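Local coordinates for protein citrate synthase (Thermotoga maritima, PDB 2P2W) that probably catalyses the condensation of oxaloacetate with acetyl-CoA and water to give citrate and CoA, a step of the tricarboxylic acid cycle, at residues C12-C17 with V333-S338; G226-V231 with D273-R278; K86-I91 with A127-Y132. All blocks are in the same frame, centred on the assembly; numbering follows the deposited sequence.

Contact 1 (C12-C17 with V333-S338); sequences CESSIC and VIEYVS
Glu335 reaches out from helix 317-337 and sets its carboxylate against Ser14 and Ser15, at the end of strand 10-14. Its CG lies anti to the backbone N (chi1 -177°) and the chain runs on extended, which carries the carboxylate clear of the helix. Both oxygens are used. Ser14 OG donates to the syn lone pair of Glu335 OE1 at 2.7 Å. The backbone N of Ser15 lies 3.0 Å from Glu335 OE2 in a nearly straight bond (173°). It also comes from the syn side, but 23° out of the carboxylate plane. Ser14 OG in turn accepts from Ile16 N at 3.2 Å. This is an ST turn, and it holds the hydroxyl between the chain and the carboxylate. A water donates to Glu335 OE2 at 2.7 Å. Ile16 slides past the glutamate in the opposite direction, with its CD1 3.6 Å from Glu335 OE1. With an alanine here in place of Glu335, the Ser14 hydroxyl and the Ser15 N-H would probably be left without the carboxylate that takes them both. Beside this, Cys12 CB meets the edge of the Tyr336 ring near its plane, 3.9 Å from Tyr336 CE1. The Tyr336 hydroxyl bonds to Lys341 O. Tyr336 and Val333 also pack on helix 180-189. Glu13 and Ser14 pair in a parallel ladder with a strand of the second subunit, which carries the sheet across the dimer interface.

Contact 2 (G226-V231 with D273-R278); sequences GSEDRV and DSKLFR
Glu228 and Arg278 bring the two backbones to 7.0 Å between their CA atoms, where the loop joining helices 214-225 and 231-241 passes the first turn of helix 275-289. Gly226 opens this loop with positive phi, a conformation in which any side chain would collide with the carbonyl oxygen before it. The Glu228 side chain bends at chi2 (91°) and brings its carboxylate to the helix. Lys275 leaves with CG anti to its backbone N, then bends at chi2 and chi3 to meet it. Lys275 NZ donates to Glu228 OE1 at 2.7 Å in a salt bridge. It approaches on the syn side, 23° out of the carboxylate plane. The other oxygen, Glu228 OE2, rests 3.5 Å from Arg278 CB. The carboxylate and guanidinium planes are 63° apart, and Arg278 NH1 is 4.4 Å from Glu228 OE2, too far for a salt bridge. The guanidinium is engaged within its own segment, where Arg278 NH2 donates to Asp273 OD1 at 2.9 Å. Arg278 NE bonds to Pro272 O. Ser274 is the N-cap of the helix, and its OG accepts from Phe277 N at 3.0 Å. The one direct bond between the segments is a salt bridge, and much of the rest is the glutamate against the aliphatic start of Arg278. Crystal neighbours touch this surface contact and may influence its pose. Lys275 is likely to favour the charged form of Glu228; Arg278, already paired with Asp273, would probably add less.

Contact 3 (K86-I91 with A127-Y132); sequences KNLHYI and AYYYRY
Tyr129 directs its ring from helix 110-133 with CG anti to the backbone N (chi1 -174°), while Tyr90 places CG anti to its carbonyl carbon (chi1 -75°), and these settings bring the two rings together. They form an offset edge-to-face pair, the edge of Tyr129 toward the face of Tyr90. The planes stand at 88° and the centroids are 5.5 Å apart. Between the rings, Tyr129 CD2 comes nearest, 3.5 Å from Tyr90 CE1. Beyond the ring, Tyr129 OH accepts from Leu88 N at 2.9 Å. It also bonds to Pro85 O, so two backbone groups hold the phenol end. The loop then enters helix 90-98 of this mainly helical citrate synthase fold. His89 is the N-cap, and its ND1 accepts from Ile91 N at 3.0 Å. Its NE2 bonds to Glu216. At the hydroxyl end of Tyr90, its OH sits at the edge of the Tyr130 ring, 3.4 Å from Tyr130 CD1. Lys86 crosses Tyr132 at about a right angle, with CE over one ring face. Its bond from Lys86 NZ to Tyr132 OH is weak at 3.3 Å. Tyr132 OH has its stronger partner in Leu84 O. Leu88 also packs on His101 of the second subunit.

Overall arrangement
Contact 3 is buried, contact 1 partly buried, and contact 2 lies on the surface. Their chemistry differs. Contact 3 is mostly aromatic packing, with the hydroxyls of Tyr129 and Tyr132 bonded to backbone groups. Contact 1 sets a carboxylate among serines and water, with apolar groups beside it. Contact 2 depends largely on charge. No helix or strand is shared between contacts, although side chains of the 333-338 segment touch helix 110-133, which carries half of contact 3. Contacts 1 and 3 both touch the second subunit, and contact 2 does not. Contacts 1 and 2 lie on opposite sides of the chain's centre, their own centres about 41 Å apart.

Contact 1 (C12-C17 with V333-S338)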
loop_
_atom_site.group_PDB
_atom_site.type_symbol
_atom_site.label_atom_id
_atom_site.label_comp_id
_atom_site.label_asym_id
_atom_site.label_seq_id
_atom_site.Cartn_x
_atom_site.Cartn_y
_atom_site.Cartn_z
ATOM N N CYS A 12 -0.948 -17.101 -7.023
ATOM C CA CYS A 12 0.150 -17.810 -6.373
ATOM C C CYS A 12 -0.305 -19.132 -5.776
ATOM O O CYS A 12 -1.496 -19.445 -5.769
ATOM C CB CYS A 12 0.744 -16.956 -5.246
ATOM S SG CYS A 12 -0.293 -16.841 -3.743
ATOM N N GLU A 13 0.664 -19.906 -5.294
ATOM C CA GLU A 13 0.389 -21.168 -4.622
ATOM C C GLU A 13 0.629 -20.841 -3.156
ATOM O O GLU A 13 1.567 -20.110 -2.832
ATOM C CB GLU A 13 1.373 -22.267 -5.031
ATOM C CG GLU A 13 1.323 -22.692 -6.480
ATOM C CD GLU A 13 1.984 -24.044 -6.703
ATOM O OE1 GLU A 13 3.111 -24.244 -6.203
ATOM O OE2 GLU A 13 1.378 -24.905 -7.376
ATOM N N SER A 14 -0.202 -21.376 -2.273
ATOM C CA SER A 14 -0.031 -21.121 -0.853
ATOM C C SER A 14 -0.439 -22.332 -0.015
ATOM O O SER A 14 -1.374 -23.061 -0.331
ATOM C CB SER A 14 -0.890 -19.914 -0.473
ATOM O OG SER A 14 -0.678 -19.599 0.904
ATOM N N SER A 15 0.339 -22.558 1.062
ATOM C CA SER A 15 -0.011 -23.615 1.995
ATOM C C SER A 15 -0.497 -23.046 3.337
ATOM O O SER A 15 -0.663 -23.759 4.321
ATOM C CB SER A 15 1.230 -24.477 2.216
ATOM O OG SER A 15 2.212 -23.717 2.922
ATOM N N ILE A 16 -0.700 -21.710 3.373
ATOM C CA ILE A 16 -1.073 -21.046 4.627
ATOM C C ILE A 16 -2.548 -21.249 4.989
ATOM O O ILE A 16 -2.901 -21.584 6.112
ATOM C CB ILE A 16 -0.804 -19.550 4.478
ATOM C CG1 ILE A 16 0.696 -19.282 4.350
ATOM C CG2 ILE A 16 -1.312 -18.805 5.727
ATOM C CD1 ILE A 16 0.994 -17.805 4.095
ATOM N N CYS A 17 -3.438 -21.039 4.030
ATOM C CA CYS A 17 -4.861 -21.109 4.320
ATOM C C CYS A 17 -5.727 -21.600 3.175
ATOM O O CYS A 17 -5.531 -21.219 2.024
ATOM C CB CYS A 17 -5.324 -19.716 4.757
ATOM S SG CYS A 17 -7.093 -19.370 4.651
ATOM N N VAL A 333 3.506 -12.598 2.855
ATOM C CA VAL A 333 4.663 -11.908 2.282
ATOM C C VAL A 333 5.881 -12.838 2.324
ATOM O O VAL A 333 6.557 -13.034 1.314
ATOM C CB VAL A 333 4.984 -10.599 3.057
ATOM C CG1 VAL A 333 6.334 -10.040 2.618
ATOM C CG2 VAL A 333 3.886 -9.566 2.797
ATOM N N ILE A 334 6.136 -13.415 3.496
ATOM C CA ILE A 334 7.262 -14.326 3.690
ATOM C C ILE A 334 7.219 -15.499 2.713
ATOM O O ILE A 334 8.215 -15.814 2.063
ATOM C CB ILE A 334 7.278 -14.894 5.129
ATOM C CG1 ILE A 334 7.570 -13.773 6.131
ATOM C CG2 ILE A 334 8.325 -15.999 5.239
ATOM C CD1 ILE A 334 7.261 -14.133 7.563
ATOM N N GLU A 335 6.066 -16.152 2.627
ATOM C CA GLU A 335 5.893 -17.290 1.732
ATOM C C GLU A 335 6.104 -16.878 0.279
ATOM O O GLU A 335 6.881 -17.501 -0.447
ATOM C CB GLU A 335 4.487 -17.879 1.889
ATOM C CG GLU A 335 4.232 -19.122 1.038
ATOM C CD GLU A 335 2.802 -19.630 1.162
ATOM O OE1 GLU A 335 1.878 -18.895 0.752
ATOM O OE2 GLU A 335 2.605 -20.760 1.667
ATOM N N TYR A 336 5.419 -15.818 -0.139
ATOM C CA TYR A 336 5.523 -15.344 -1.517
ATOM C C TYR A 336 6.937 -14.989 -1.981
ATOM O O TYR A 336 7.378 -15.436 -3.046
ATOM C CB TYR A 336 4.638 -14.120 -1.728
ATOM C CG TYR A 336 4.483 -13.755 -3.182
ATOM C CD1 TYR A 336 3.590 -14.451 -4.002
ATOM C CD2 TYR A 336 5.245 -12.736 -3.753
ATOM C CE1 TYR A 336 3.461 -14.143 -5.353
ATOM C CE2 TYR A 336 5.126 -12.420 -5.104
ATOM C CZ TYR A 336 4.232 -13.127 -5.897
ATOM O OH TYR A 336 4.100 -12.816 -7.229
ATOM N N VAL A 337 7.641 -14.173 -1.202
ATOM C CA VAL A 337 8.974 -13.754 -1.644
ATOM C C VAL A 337 10.032 -14.879 -1.609
ATOM O O VAL A 337 11.135 -14.734 -2.110
ATOM C CB VAL A 337 9.441 -12.581 -0.781
ATOM C CG1 VAL A 337 8.440 -11.432 -0.872
ATOM C CG2 VAL A 337 9.583 -13.015 0.665
ATOM N N SER A 338 9.691 -16.010 -0.957
ATOM C CA SER A 338 10.644 -17.124 -0.945
ATOM C C SER A 338 10.912 -17.650 -2.365
ATOM O O SER A 338 11.890 -18.327 -2.658
ATOM C CB SER A 338 10.077 -18.237 -0.062
ATOM O OG SER A 338 8.937 -18.814 -0.699
HETATM O O HOH W 1 2.874 -17.416 -1.698
HETATM O O HOH W 2 3.825 -21.297 4.051
#

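Contact 2 (G226-V231 with D273-R278)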
loop_
_atom_site.group_PDB
_atom_site.type_symbol
_atom_site.label_atom_id
_atom_site.label_comp_id
_atom_site.label_asym_id
_atom_site.label_seq_id
_atom_site.Cartn_x
_atom_site.Cartn_y
_atom_site.Cartn_z
ATOM N N GLY A 226 -32.545 1.448 12.858
ATOM C CA GLY A 226 -33.278 1.744 14.078
ATOM C C GLY A 226 -33.808 0.593 14.901
ATOM O O GLY A 226 -33.610 0.565 16.116
ATOM N N SER A 227 -34.502 -0.346 14.265
ATOM C CA SER A 227 -35.043 -1.482 14.998
ATOM C C SER A 227 -35.410 -2.621 14.069
ATOM O O SER A 227 -35.428 -2.462 12.846
ATOM C CB SER A 227 -36.291 -1.076 15.776
ATOM O OG SER A 227 -37.395 -0.938 14.903
ATOM N N GLU A 228 -35.718 -3.761 14.673
ATOM C CA GLU A 228 -36.096 -4.955 13.941
ATOM C C GLU A 228 -37.340 -4.726 13.089
ATOM O O GLU A 228 -37.513 -5.365 12.057
ATOM C CB GLU A 228 -36.364 -6.110 14.915
ATOM C CG GLU A 228 -35.216 -6.442 15.855
ATOM C CD GLU A 228 -35.277 -5.679 17.175
ATOM O OE1 GLU A 228 -35.309 -4.433 17.157
ATOM O OE2 GLU A 228 -35.283 -6.337 18.239
ATOM N N ASP A 229 -38.206 -3.815 13.523
ATOM C CA ASP A 229 -39.442 -3.537 12.795
ATOM C C ASP A 229 -39.221 -2.802 11.481
ATOM O O ASP A 229 -40.067 -2.851 10.591
ATOM C CB ASP A 229 -40.400 -2.702 13.652
ATOM C CG ASP A 229 -40.759 -3.374 14.963
ATOM O OD1 ASP A 229 -41.010 -4.597 14.956
ATOM O OD2 ASP A 229 -40.806 -2.673 15.997
ATOM N N ARG A 230 -38.083 -2.125 11.363
ATOM C CA ARG A 230 -37.781 -1.347 10.171
ATOM C C ARG A 230 -36.806 -2.008 9.192
ATOM O O ARG A 230 -36.444 -1.408 8.179
ATOM C CB ARG A 230 -37.243 0.021 10.603
ATOM C CG ARG A 230 -38.221 0.809 11.473
ATOM C CD ARG A 230 -37.530 1.932 12.239
ATOM N NE ARG A 230 -36.945 2.936 11.357
ATOM C CZ ARG A 230 -37.615 3.955 10.824
ATOM N NH1 ARG A 230 -38.907 4.116 11.086
ATOM N NH2 ARG A 230 -36.990 4.809 10.025
ATOM N N VAL A 231 -36.392 -3.237 9.485
ATOM C CA VAL A 231 -35.451 -3.946 8.619
ATOM C C VAL A 231 -35.951 -4.137 7.185
ATOM O O VAL A 231 -35.264 -3.774 6.231
ATOM C CB VAL A 231 -35.071 -5.321 9.225
ATOM C CG1 VAL A 231 -34.392 -6.198 8.179
ATOM C CG2 VAL A 231 -34.130 -5.115 10.400
ATOM N N ASP A 273 -28.952 -9.127 24.553
ATOM C CA ASP A 273 -29.821 -7.970 24.691
ATOM C C ASP A 273 -29.280 -6.688 24.083
ATOM O O ASP A 273 -29.880 -5.627 24.226
ATOM C CB ASP A 273 -30.150 -7.784 26.168
ATOM C CG ASP A 273 -30.805 -9.020 26.756
ATOM O OD1 ASP A 273 -31.534 -9.706 26.008
ATOM O OD2 ASP A 273 -30.597 -9.306 27.949
ATOM N N SER A 274 -28.144 -6.791 23.400
ATOM C CA SER A 274 -27.563 -5.639 22.734
ATOM C C SER A 274 -28.506 -5.216 21.604
ATOM O O SER A 274 -28.862 -6.029 20.745
ATOM C CB SER A 274 -26.199 -6.002 22.147
ATOM O OG SER A 274 -25.904 -5.181 21.030
ATOM N N LYS A 275 -28.916 -3.950 21.617
ATOM C CA LYS A 275 -29.811 -3.418 20.590
ATOM C C LYS A 275 -29.176 -3.611 19.210
ATOM O O LYS A 275 -29.848 -3.982 18.249
ATOM C CB LYS A 275 -30.066 -1.927 20.852
ATOM C CG LYS A 275 -30.886 -1.193 19.797
ATOM C CD LYS A 275 -32.384 -1.463 19.903
ATOM C CE LYS A 275 -32.857 -2.533 18.933
ATOM N NZ LYS A 275 -34.327 -2.772 19.093
ATOM N N LEU A 276 -27.875 -3.356 19.121
ATOM C CA LEU A 276 -27.157 -3.515 17.861
ATOM C C LEU A 276 -27.242 -4.961 17.387
ATOM O O LEU A 276 -27.525 -5.228 16.218
ATOM C CB LEU A 276 -25.686 -3.108 18.032
ATOM C CG LEU A 276 -25.445 -1.616 18.290
ATOM C CD1 LEU A 276 -23.971 -1.363 18.601
ATOM C CD2 LEU A 276 -25.882 -0.815 17.060
ATOM N N PHE A 277 -27.002 -5.899 18.297
ATOM C CA PHE A 277 -27.060 -7.302 17.934
ATOM C C PHE A 277 -28.459 -7.694 17.458
ATOM O O PHE A 277 -28.598 -8.392 16.456
ATOM C CB PHE A 277 -26.649 -8.186 19.116
ATOM C CG PHE A 277 -26.736 -9.658 18.825
ATOM C CD1 PHE A 277 -25.995 -10.220 17.786
ATOM C CD2 PHE A 277 -27.565 -10.483 19.579
ATOM C CE1 PHE A 277 -26.080 -11.587 17.502
ATOM C CE2 PHE A 277 -27.657 -11.847 19.303
ATOM C CZ PHE A 277 -26.914 -12.400 18.262
ATOM N N ARG A 278 -29.489 -7.242 18.169
ATOM C CA ARG A 278 -30.867 -7.574 17.798
ATOM C C ARG A 278 -31.155 -7.125 16.365
ATOM O O ARG A 278 -31.755 -7.859 15.581
ATOM C CB ARG A 278 -31.872 -6.898 18.743
ATOM C CG ARG A 278 -31.803 -7.307 20.220
ATOM C CD ARG A 278 -32.301 -8.725 20.475
ATOM N NE ARG A 278 -32.407 -9.034 21.908
ATOM C CZ ARG A 278 -33.451 -8.734 22.681
ATOM N NH1 ARG A 278 -34.509 -8.112 22.178
ATOM N NH2 ARG A 278 -33.436 -9.054 23.971
#

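Contact 3 (K86-I91 with A127-Y132)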
loop_
_atom_site.group_PDB
_atom_site.type_symbol
_atom_site.label_atom_id
_atom_site.label_comp_id
_atom_site.label_asym_id
_atom_site.label_seq_id
_atom_site.Cartn_x
_atom_site.Cartn_y
_atom_site.Cartn_z
ATOM N N LYS A 86 -4.901 14.749 18.036
ATOM C CA LYS A 86 -5.595 13.755 18.846
ATOM C C LYS A 86 -6.857 13.205 18.189
ATOM O O LYS A 86 -7.644 12.510 18.831
ATOM C CB LYS A 86 -5.955 14.357 20.208
ATOM C CG LYS A 86 -4.751 14.708 21.069
ATOM C CD LYS A 86 -5.190 15.342 22.378
ATOM C CE LYS A 86 -4.019 15.523 23.327
ATOM N NZ LYS A 86 -2.947 16.364 22.729
ATOM N N ASN A 87 -7.045 13.498 16.909
ATOM C CA ASN A 87 -8.241 13.027 16.220
ATOM C C ASN A 87 -7.943 12.199 14.978
ATOM O O ASN A 87 -8.720 12.206 14.027
ATOM C CB ASN A 87 -9.104 14.227 15.831
ATOM C CG ASN A 87 -8.458 15.075 14.758
ATOM O OD1 ASN A 87 -7.258 15.343 14.804
ATOM N ND2 ASN A 87 -9.253 15.506 13.785
ATOM N N LEU A 88 -6.820 11.488 14.983
ATOM C CA LEU A 88 -6.452 10.660 13.841
ATOM C C LEU A 88 -7.187 9.323 13.857
ATOM O O LEU A 88 -7.593 8.841 14.914
ATOM C CB LEU A 88 -4.943 10.390 13.845
ATOM C CG LEU A 88 -3.997 11.587 13.785
ATOM C CD1 LEU A 88 -2.558 11.107 13.953
ATOM C CD2 LEU A 88 -4.177 12.314 12.460
ATOM N N HIS A 89 -7.359 8.732 12.678
ATOM C CA HIS A 89 -7.997 7.424 12.565
ATOM C C HIS A 89 -6.893 6.440 12.964
ATOM O O HIS A 89 -5.729 6.621 12.592
ATOM C CB HIS A 89 -8.455 7.178 11.122
ATOM C CG HIS A 89 -9.232 5.908 10.934
ATOM N ND1 HIS A 89 -8.632 4.668 10.875
ATOM C CD2 HIS A 89 -10.562 5.690 10.781
ATOM C CE1 HIS A 89 -9.557 3.742 10.689
ATOM N NE2 HIS A 89 -10.736 4.336 10.628
ATOM N N TYR A 90 -7.244 5.406 13.719
ATOM C CA TYR A 90 -6.243 4.440 14.174
ATOM C C TYR A 90 -5.433 3.733 13.087
ATOM O O TYR A 90 -4.258 3.429 13.299
ATOM C CB TYR A 90 -6.898 3.431 15.121
ATOM C CG TYR A 90 -7.168 4.032 16.480
ATOM C CD1 TYR A 90 -6.176 4.052 17.462
ATOM C CD2 TYR A 90 -8.387 4.652 16.764
ATOM C CE1 TYR A 90 -6.387 4.674 18.691
ATOM C CE2 TYR A 90 -8.608 5.280 17.991
ATOM C CZ TYR A 90 -7.601 5.287 18.948
ATOM O OH TYR A 90 -7.800 5.918 20.156
ATOM N N ILE A 91 -6.034 3.472 11.931
ATOM C CA ILE A 91 -5.288 2.829 10.850
ATOM C C ILE A 91 -4.139 3.756 10.436
ATOM O O ILE A 91 -3.022 3.299 10.163
ATOM C CB ILE A 91 -6.184 2.549 9.611
ATOM C CG1 ILE A 91 -7.120 1.364 9.888
ATOM C CG2 ILE A 91 -5.313 2.262 8.382
ATOM C CD1 ILE A 91 -6.415 0.017 10.061
ATOM N N ALA A 127 -3.008 1.307 21.919
ATOM C CA ALA A 127 -3.300 1.661 23.301
ATOM C C ALA A 127 -2.701 3.015 23.679
ATOM O O ALA A 127 -3.375 3.851 24.283
ATOM C CB ALA A 127 -2.791 0.573 24.239
ATOM N N TYR A 128 -1.441 3.234 23.314
ATOM C CA TYR A 128 -0.778 4.498 23.618
ATOM C C TYR A 128 -1.498 5.686 22.998
ATOM O O TYR A 128 -1.667 6.721 23.646
ATOM C CB TYR A 128 0.664 4.488 23.112
ATOM C CG TYR A 128 1.673 3.821 24.029
ATOM C CD1 TYR A 128 1.270 3.037 25.110
ATOM C CD2 TYR A 128 3.038 3.965 23.793
ATOM C CE1 TYR A 128 2.214 2.408 25.936
ATOM C CE2 TYR A 128 3.981 3.346 24.603
ATOM C CZ TYR A 128 3.567 2.570 25.670
ATOM O OH TYR A 128 4.514 1.954 26.454
ATOM N N TYR A 129 -1.908 5.552 21.739
ATOM C CA TYR A 129 -2.588 6.659 21.080
ATOM C C TYR A 129 -3.954 6.897 21.712
ATOM O O TYR A 129 -4.406 8.034 21.821
ATOM C CB TYR A 129 -2.737 6.401 19.577
ATOM C CG TYR A 129 -3.298 7.597 18.845
ATOM C CD1 TYR A 129 -2.473 8.669 18.487
ATOM C CD2 TYR A 129 -4.661 7.704 18.591
ATOM C CE1 TYR A 129 -3.003 9.822 17.902
ATOM C CE2 TYR A 129 -5.198 8.848 18.005
ATOM C CZ TYR A 129 -4.368 9.903 17.666
ATOM O OH TYR A 129 -4.910 11.032 17.094
ATOM N N TYR A 130 -4.600 5.819 22.132
ATOM C CA TYR A 130 -5.899 5.916 22.778
ATOM C C TYR A 130 -5.777 6.733 24.067
ATOM O O TYR A 130 -6.516 7.701 24.273
ATOM C CB TYR A 130 -6.419 4.518 23.098
ATOM C CG TYR A 130 -7.739 4.501 23.826
ATOM C CD1 TYR A 130 -8.906 4.948 23.207
ATOM C CD2 TYR A 130 -7.826 4.022 25.134
ATOM C CE1 TYR A 130 -10.130 4.916 23.872
ATOM C CE2 TYR A 130 -9.044 3.986 25.806
ATOM C CZ TYR A 130 -10.191 4.433 25.170
ATOM O OH TYR A 130 -11.395 4.400 25.834
ATOM N N ARG A 131 -4.838 6.336 24.926
ATOM C CA ARG A 131 -4.610 7.022 26.197
ATOM C C ARG A 131 -4.225 8.477 25.953
ATOM O O ARG A 131 -4.757 9.390 26.589
ATOM C CB ARG A 131 -3.493 6.329 26.982
ATOM C CG ARG A 131 -3.737 4.853 27.251
ATOM C CD ARG A 131 -4.853 4.631 28.267
ATOM N NE ARG A 131 -4.488 5.105 29.600
ATOM C CZ ARG A 131 -5.224 4.900 30.690
ATOM N NH1 ARG A 131 -6.363 4.226 30.607
ATOM N NH2 ARG A 131 -4.823 5.371 31.863
ATOM N N TYR A 132 -3.290 8.680 25.029
ATOM C CA TYR A 132 -2.818 10.012 24.678
ATOM C C TYR A 132 -3.949 10.905 24.179
ATOM O O TYR A 132 -4.149 12.009 24.685
ATOM C CB TYR A 132 -1.732 9.914 23.602
ATOM C CG TYR A 132 -1.443 11.220 22.897
ATOM C CD1 TYR A 132 -0.884 12.300 23.582
ATOM C CD2 TYR A 132 -1.735 11.378 21.542
ATOM C CE1 TYR A 132 -0.620 13.506 22.933
ATOM C CE2 TYR A 132 -1.479 12.578 20.883
ATOM C CZ TYR A 132 -0.920 13.638 21.586
ATOM O OH TYR A 132 -0.664 14.823 20.936
#